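Side-chain contact in putative membrane protein (PDB 5TF3), which is of unknown function but folds as a compact, all-helical single chain of the DUF1198 family, probably part of a membrane-associated protein: residues A[21-26]-A[60-65]. Sequence-based numbering, arbitrary orientation.
Sequences PIYIES and IYHTFI
The imidazole of His-62 has the carbonyl oxygen of Tyr-23 at its edge and the ring of Tyr-61 on one face. Over the centre of that face sits Tyr-61 CD2, 3.6 Å above the ring plane, while CD2 of His-62 in turn lies at the edge of the phenol. Tyr-23 turns a ring edge toward the imidazole in an offset edge-to-face pair, the planes at 65°. In this pair CD1 of Tyr-23 comes to 3.7 Å from CE1 of His-62. The carbonyl oxygen of Tyr-23 lies in the imidazole plane, and there NE2 of His-62, somewhat tilted from the carbonyl plane, gives its proton to Tyr-23 O at 3.0 Å, nearly straight at 160°. With CG of His-62 anti to its own carbonyl carbon (chi1 -71°), the ring reaches across to the other helix. The bond at the edge and the Tyr-61 ring on the face together restrict how far the imidazole can rotate. Alongside, the phenol of Tyr-61 packs against the peptide of Ser-26, its OH 3.4 Å from Ser-26 O; the hydroxyl's hydrogen bond is made to Glu-30. The contact is thus a side-chain bridge from helix 48-65, near its C-terminal end where a wider pi-type turn occurs, to the short helix 22-29. Trp-76 of helix 70-82 also stacks with His-62, and on another side of helix 22-29 Ile-24 packs on Ile-10 and Ile-13 of helix 2-17.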
loop_
_atom_site.group_PDB
_atom_site.type_symbol
_atom_site.label_atom_id
_atom_site.label_comp_id
_atom_site.label_asym_id
_atom_site.label_seq_id
_atom_site.Cartn_x
_atom_site.Cartn_y
_atom_site.Cartn_z
ATOM N N PRO A 21 -6.277 -6.248 -11.336
ATOM C CA PRO A 21 -6.081 -4.790 -11.430
ATOM C C PRO A 21 -7.112 -3.978 -10.670
ATOM O O PRO A 21 -6.783 -2.885 -10.199
ATOM C CB PRO A 21 -6.177 -4.518 -12.939
ATOM C CG PRO A 21 -5.893 -5.807 -13.584
ATOM C CD PRO A 21 -6.337 -6.892 -12.662
ATOM N N ILE A 22 -8.353 -4.468 -10.547
ATOM C CA ILE A 22 -9.399 -3.716 -9.848
ATOM C C ILE A 22 -8.929 -3.256 -8.475
ATOM O O ILE A 22 -9.324 -2.183 -7.995
ATOM C CB ILE A 22 -10.697 -4.553 -9.751
ATOM C CG1 ILE A 22 -11.836 -3.727 -9.142
ATOM C CG2 ILE A 22 -10.489 -5.782 -8.906
ATOM C CD1 ILE A 22 -12.323 -2.618 -10.025
ATOM N N TYR A 23 -8.065 -4.029 -7.822
ATOM C CA TYR A 23 -7.615 -3.598 -6.511
ATOM C C TYR A 23 -6.725 -2.364 -6.581
ATOM O O TYR A 23 -6.653 -1.619 -5.605
ATOM C CB TYR A 23 -6.900 -4.746 -5.805
ATOM C CG TYR A 23 -7.850 -5.858 -5.426
ATOM C CD1 TYR A 23 -8.570 -5.796 -4.248
ATOM C CD2 TYR A 23 -8.044 -6.956 -6.261
ATOM C CE1 TYR A 23 -9.456 -6.801 -3.895
ATOM C CE2 TYR A 23 -8.932 -7.975 -5.920
ATOM C CZ TYR A 23 -9.635 -7.883 -4.738
ATOM O OH TYR A 23 -10.508 -8.878 -4.371
ATOM N N ILE A 24 -6.063 -2.125 -7.709
ATOM C CA ILE A 24 -5.250 -0.922 -7.861
ATOM C C ILE A 24 -6.103 0.252 -8.326
ATOM O O ILE A 24 -5.980 1.362 -7.804
ATOM C CB ILE A 24 -4.093 -1.196 -8.840
ATOM C CG1 ILE A 24 -3.378 -2.485 -8.469
ATOM C CG2 ILE A 24 -3.117 -0.041 -8.847
ATOM C CD1 ILE A 24 -2.877 -2.493 -7.099
ATOM N N GLU A 25 -6.975 0.002 -9.305
ATOM C CA GLU A 25 -7.877 1.031 -9.811
ATOM C C GLU A 25 -8.753 1.601 -8.702
ATOM O O GLU A 25 -8.995 2.812 -8.656
ATOM C CB GLU A 25 -8.728 0.446 -10.949
ATOM C CG GLU A 25 -7.869 -0.024 -12.137
ATOM C CD GLU A 25 -8.580 -0.981 -13.125
ATOM O OE1 GLU A 25 -9.615 -1.595 -12.765
ATOM O OE2 GLU A 25 -8.073 -1.130 -14.268
ATOM N N SER A 26 -9.229 0.754 -7.786
ATOM C CA SER A 26 -10.071 1.260 -6.702
ATOM C C SER A 26 -9.308 2.237 -5.818
ATOM O O SER A 26 -9.854 3.266 -5.395
ATOM C CB SER A 26 -10.617 0.101 -5.871
ATOM O OG SER A 26 -11.543 -0.636 -6.646
ATOM N N ILE A 60 -2.103 -0.359 2.891
ATOM C CA ILE A 60 -2.736 0.630 3.768
ATOM C C ILE A 60 -4.145 0.954 3.292
ATOM O O ILE A 60 -5.084 1.032 4.093
ATOM C CB ILE A 60 -1.872 1.899 3.856
ATOM C CG1 ILE A 60 -0.606 1.629 4.686
ATOM C CG2 ILE A 60 -2.716 3.075 4.409
ATOM C CD1 ILE A 60 0.424 2.754 4.656
ATOM N N TYR A 61 -4.324 1.119 1.979
ATOM C CA TYR A 61 -5.648 1.449 1.453
ATOM C C TYR A 61 -6.655 0.359 1.779
ATOM O O TYR A 61 -7.744 0.636 2.293
ATOM C CB TYR A 61 -5.590 1.688 -0.063
ATOM C CG TYR A 61 -6.974 1.905 -0.664
ATOM C CD1 TYR A 61 -7.631 3.136 -0.533
ATOM C CD2 TYR A 61 -7.640 0.874 -1.326
ATOM C CE1 TYR A 61 -8.908 3.331 -1.057
ATOM C CE2 TYR A 61 -8.920 1.064 -1.859
ATOM C CZ TYR A 61 -9.543 2.289 -1.720
ATOM O OH TYR A 61 -10.803 2.470 -2.241
ATOM N N HIS A 62 -6.319 -0.894 1.486
ATOM C CA HIS A 62 -7.299 -1.956 1.685
ATOM C C HIS A 62 -7.476 -2.335 3.152
ATOM O O HIS A 62 -8.504 -2.926 3.495
ATOM C CB HIS A 62 -6.929 -3.175 0.829
ATOM C CG HIS A 62 -7.159 -2.931 -0.626
ATOM N ND1 HIS A 62 -8.424 -2.866 -1.172
ATOM C CD2 HIS A 62 -6.301 -2.622 -1.626
ATOM C CE1 HIS A 62 -8.331 -2.588 -2.460
ATOM N NE2 HIS A 62 -7.054 -2.426 -2.760
ATOM N N THR A 63 -6.541 -1.970 4.038
ATOM C CA THR A 63 -6.736 -2.288 5.447
ATOM C C THR A 63 -7.188 -1.052 6.225
ATOM O O THR A 63 -8.387 -0.889 6.457
ATOM C CB THR A 63 -5.468 -2.899 6.053
ATOM O OG1 THR A 63 -4.373 -1.979 5.962
ATOM C CG2 THR A 63 -5.102 -4.236 5.325
ATOM N N PHE A 64 -6.259 -0.177 6.634
ATOM C CA PHE A 64 -6.642 0.975 7.456
ATOM C C PHE A 64 -7.773 1.787 6.828
ATOM O O PHE A 64 -8.722 2.188 7.512
ATOM C CB PHE A 64 -5.445 1.893 7.699
ATOM C CG PHE A 64 -5.793 3.132 8.502
ATOM C CD1 PHE A 64 -5.999 3.048 9.875
ATOM C CD2 PHE A 64 -5.920 4.371 7.882
ATOM C CE1 PHE A 64 -6.315 4.181 10.620
ATOM C CE2 PHE A 64 -6.237 5.520 8.617
ATOM C CZ PHE A 64 -6.441 5.425 9.982
ATOM N N ILE A 65 -7.684 2.064 5.531
ATOM C CA ILE A 65 -8.642 3.006 4.963
ATOM C C ILE A 65 -10.009 2.350 4.756
ATOM O O ILE A 65 -11.035 2.926 5.124
ATOM C CB ILE A 65 -8.078 3.626 3.669
ATOM C CG1 ILE A 65 -6.815 4.431 4.011
ATOM C CG2 ILE A 65 -9.133 4.510 2.987
ATOM C CD1 ILE A 65 -6.217 5.268 2.871
#